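Local coordinates for putative DNA-binding protein (Bacteroides fragilis, PDB 3BS3) that probably binds DNA through a helix-turn-helix domain of the XRE family, at residues M11-K22 against L62-N71. Numbering follows the deposited sequence. Where two conformers were deposited one is given.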
# COMPACT_ATOMS: atom_id res chain seq x y z
N MSE A 11 4.64 7.57 -5.04
CA MSE A 11 3.23 7.28 -4.79
C MSE A 11 2.87 7.64 -3.36
O MSE A 11 3.51 7.20 -2.38
CB MSE A 11 2.93 5.80 -5.12
CG MSE A 11 1.55 5.28 -4.72
SE MSE A 11 1.27 3.54 -5.58
CE MSE A 11 2.82 2.61 -4.86
N LEU A 12 1.85 8.48 -3.22
CA LEU A 12 1.42 8.90 -1.91
C LEU A 12 -0.04 8.54 -1.74
O LEU A 12 -0.65 7.92 -2.61
CB LEU A 12 1.67 10.40 -1.73
CG LEU A 12 3.08 10.97 -1.87
CD1 LEU A 12 2.98 12.48 -1.95
CD2 LEU A 12 4.02 10.55 -0.71
N ASN A 13 -0.59 8.90 -0.58
CA ASN A 13 -2.00 8.68 -0.37
C ASN A 13 -2.77 9.99 -0.26
O ASN A 13 -2.18 11.03 -0.02
CB ASN A 13 -2.21 7.78 0.86
CG ASN A 13 -2.04 8.54 2.17
OD1 ASN A 13 -2.89 9.35 2.55
ND2 ASN A 13 -0.95 8.24 2.89
N ARG A 14 -4.08 9.89 -0.43
CA ARG A 14 -4.98 11.05 -0.38
C ARG A 14 -5.90 11.00 0.82
O ARG A 14 -6.97 11.64 0.83
CB ARG A 14 -5.82 11.13 -1.67
CG ARG A 14 -5.02 11.19 -2.92
CD ARG A 14 -5.91 11.41 -4.14
NE ARG A 14 -6.59 12.71 -4.09
CZ ARG A 14 -7.91 12.88 -3.93
NH1 ARG A 14 -8.71 11.83 -3.74
NH2 ARG A 14 -8.43 14.10 -3.93
N ILE A 15 -5.51 10.25 1.86
CA ILE A 15 -6.42 10.06 2.98
C ILE A 15 -6.81 11.38 3.64
O ILE A 15 -7.96 11.58 4.02
CB ILE A 15 -5.84 9.04 4.02
CG1 ILE A 15 -5.77 7.66 3.34
CG2 ILE A 15 -6.71 8.99 5.26
CD1 ILE A 15 -4.91 6.66 4.14
N LYS A 16 -5.88 12.32 3.76
CA LYS A 16 -6.22 13.58 4.43
C LYS A 16 -7.31 14.33 3.66
O LYS A 16 -8.25 14.86 4.28
CB LYS A 16 -4.97 14.45 4.58
CG LYS A 16 -5.16 15.66 5.50
CD LYS A 16 -3.91 16.53 5.49
CE LYS A 16 -3.70 17.18 4.12
NZ LYS A 16 -4.54 18.41 3.88
N VAL A 17 -7.20 14.37 2.33
CA VAL A 17 -8.17 15.12 1.53
C VAL A 17 -9.53 14.43 1.61
O VAL A 17 -10.56 15.08 1.81
CB VAL A 17 -7.71 15.24 0.06
CG1 VAL A 17 -8.83 15.83 -0.80
CG2 VAL A 17 -6.46 16.12 0.01
N VAL A 18 -9.52 13.11 1.45
CA VAL A 18 -10.79 12.37 1.44
C VAL A 18 -11.48 12.43 2.82
O VAL A 18 -12.70 12.56 2.89
CB VAL A 18 -10.65 10.96 0.88
CG1 VAL A 18 -12.02 10.22 0.96
CG2 VAL A 18 -10.13 11.01 -0.57
N LEU A 19 -10.71 12.30 3.91
CA LEU A 19 -11.28 12.51 5.25
C LEU A 19 -12.04 13.83 5.34
O LEU A 19 -13.15 13.91 5.87
CB LEU A 19 -10.20 12.48 6.32
CG LEU A 19 -9.79 11.06 6.76
CD1 LEU A 19 -8.57 11.13 7.65
CD2 LEU A 19 -10.92 10.33 7.51
N ALA A 20 -11.42 14.89 4.85
CA ALA A 20 -12.03 16.23 4.92
C ALA A 20 -13.30 16.30 4.06
O ALA A 20 -14.32 16.86 4.49
CB ALA A 20 -11.02 17.27 4.49
N GLU A 21 -13.22 15.74 2.86
CA GLU A 21 -14.35 15.74 1.94
C GLU A 21 -15.53 14.95 2.52
O GLU A 21 -16.70 15.34 2.31
CB GLU A 21 -13.92 15.17 0.60
CG GLU A 21 -13.05 16.16 -0.16
CD GLU A 21 -12.57 15.63 -1.50
OE1 GLU A 21 -12.66 14.41 -1.75
OE2 GLU A 21 -12.05 16.44 -2.28
N LYS A 22 -15.23 13.87 3.22
CA LYS A 22 -16.25 13.02 3.81
C LYS A 22 -16.64 13.47 5.24
O LYS A 22 -17.39 12.79 5.93
CB LYS A 22 -15.84 11.53 3.80
CG LYS A 22 -15.73 10.96 2.37
CD LYS A 22 -17.06 11.19 1.60
CE LYS A 22 -17.22 10.27 0.38
NZ LYS A 22 -18.69 10.16 -0.08
N LEU A 62 -14.78 5.06 4.31
CA LEU A 62 -15.08 6.39 3.77
C LEU A 62 -16.05 6.35 2.59
O LEU A 62 -16.39 7.40 2.02
CB LEU A 62 -13.80 7.13 3.39
CG LEU A 62 -12.87 7.39 4.58
CD1 LEU A 62 -11.57 8.01 4.12
CD2 LEU A 62 -13.54 8.28 5.65
N ASN A 63 -16.48 5.14 2.21
CA ASN A 63 -17.40 4.95 1.08
C ASN A 63 -16.86 5.49 -0.24
O ASN A 63 -17.60 6.15 -1.02
CB ASN A 63 -18.78 5.57 1.37
CG ASN A 63 -19.44 4.96 2.59
OD1 ASN A 63 -19.41 3.75 2.79
ND2 ASN A 63 -20.04 5.81 3.42
N VAL A 64 -15.58 5.21 -0.50
CA VAL A 64 -14.97 5.58 -1.78
C VAL A 64 -14.27 4.36 -2.39
O VAL A 64 -14.00 3.38 -1.67
CB VAL A 64 -13.94 6.73 -1.64
CG1 VAL A 64 -14.61 8.01 -1.10
CG2 VAL A 64 -12.75 6.32 -0.73
N ASP A 65 -14.03 4.42 -3.70
CA ASP A 65 -13.18 3.44 -4.40
C ASP A 65 -11.76 3.57 -3.84
O ASP A 65 -11.26 4.69 -3.70
CB ASP A 65 -13.16 3.75 -5.90
CG ASP A 65 -12.52 2.64 -6.75
OD1 ASP A 65 -11.38 2.18 -6.47
OD2 ASP A 65 -13.16 2.24 -7.74
N PRO A 66 -11.10 2.45 -3.50
CA PRO A 66 -9.73 2.64 -2.96
C PRO A 66 -8.76 3.40 -3.88
O PRO A 66 -7.81 4.02 -3.40
CB PRO A 66 -9.21 1.21 -2.70
CG PRO A 66 -10.26 0.29 -3.16
CD PRO A 66 -11.52 1.03 -3.50
N ARG A 67 -9.00 3.36 -5.19
CA ARG A 67 -8.17 4.09 -6.16
C ARG A 67 -8.13 5.59 -5.83
O ARG A 67 -7.15 6.29 -6.13
CB ARG A 67 -8.66 3.86 -7.61
CG ARG A 67 -9.81 4.76 -8.06
CD ARG A 67 -10.28 4.51 -9.50
NE ARG A 67 -11.68 4.11 -9.56
CZ ARG A 67 -12.72 4.86 -9.17
NH1 ARG A 67 -13.96 4.39 -9.26
NH2 ARG A 67 -12.52 6.07 -8.67
N GLN A 68 -9.22 6.08 -5.23
CA GLN A 68 -9.33 7.49 -4.86
C GLN A 68 -8.41 7.86 -3.70
O GLN A 68 -8.17 9.06 -3.45
CB GLN A 68 -10.78 7.87 -4.58
CG GLN A 68 -11.75 7.37 -5.68
CD GLN A 68 -11.69 8.16 -6.99
OE1 GLN A 68 -10.61 8.43 -7.55
NE2 GLN A 68 -12.86 8.52 -7.49
N LEU A 69 -7.87 6.86 -3.00
CA LEU A 69 -6.97 7.16 -1.89
C LEU A 69 -5.50 7.18 -2.29
O LEU A 69 -4.64 7.36 -1.42
CB LEU A 69 -7.16 6.15 -0.76
CG LEU A 69 -8.56 6.13 -0.16
CD1 LEU A 69 -8.61 5.08 0.98
CD2 LEU A 69 -9.00 7.48 0.36
N ILE A 70 -5.22 7.01 -3.58
CA ILE A 70 -3.83 6.95 -4.05
C ILE A 70 -3.53 8.14 -4.95
O ILE A 70 -4.36 8.52 -5.80
CB ILE A 70 -3.55 5.63 -4.79
CG1 ILE A 70 -3.74 4.45 -3.81
CG2 ILE A 70 -2.12 5.62 -5.37
CD1 ILE A 70 -3.38 3.07 -4.38
N ASN A 71 -2.36 8.73 -4.75
CA ASN A 71 -1.88 9.84 -5.58
C ASN A 71 -0.56 9.48 -6.28
O ASN A 71 0.44 9.20 -5.61
CB ASN A 71 -1.72 11.09 -4.71
CG ASN A 71 -1.20 12.28 -5.48
OD1 ASN A 71 -1.35 12.36 -6.70
ND2 ASN A 71 -0.57 13.21 -4.77
O HOH W 1 -18.65 8.36 -2.16
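Val-18 overlaps three apolar side chains: CG1, anti to the backbone N (chi1 178°), lies 3.9 Å from Leu-62 CD1 and meets Val-64 tip to tip, while CG2 packs 3.8 Å from Leu-69 CD2, the two side chains crossing at about a right angle. In this all-helical XRE-type helix-turn-helix domain, the contact closes helix 15-21 against the chain that leaves helix 52-62 through a Schellman motif at Asn-63 and turns back through the 3-10 segment 66-69. Leu-69 also touches Leu-55 and Val-58 of helix 52-62. Ahead of the helix the backbones pair at a single bridge, Asn-13 with Ile-70: Leu-12 and Asn-71 exchange two nearly straight N-H to O bonds, and Arg-14 N donates to Leu-69 O (2.8 Å). Arg-14, the N-cap residue, bends at chi3 (65°) and brings NH1 within 2.8 Å of Gln-68 O, which lies at the guanidinium edge; this bond is in the carbonyl plane. Ile-70 CG2 touches CG of Met-11 (selenomethionine in this crystal) at 3.7 Å, and Ile-70 also packs on Met-11 of the second subunit. At the far end a water accepts from Lys-22 NZ and donates to Asn-63 O, the water oxygen lying 2.7 Å from that carbonyl oxygen.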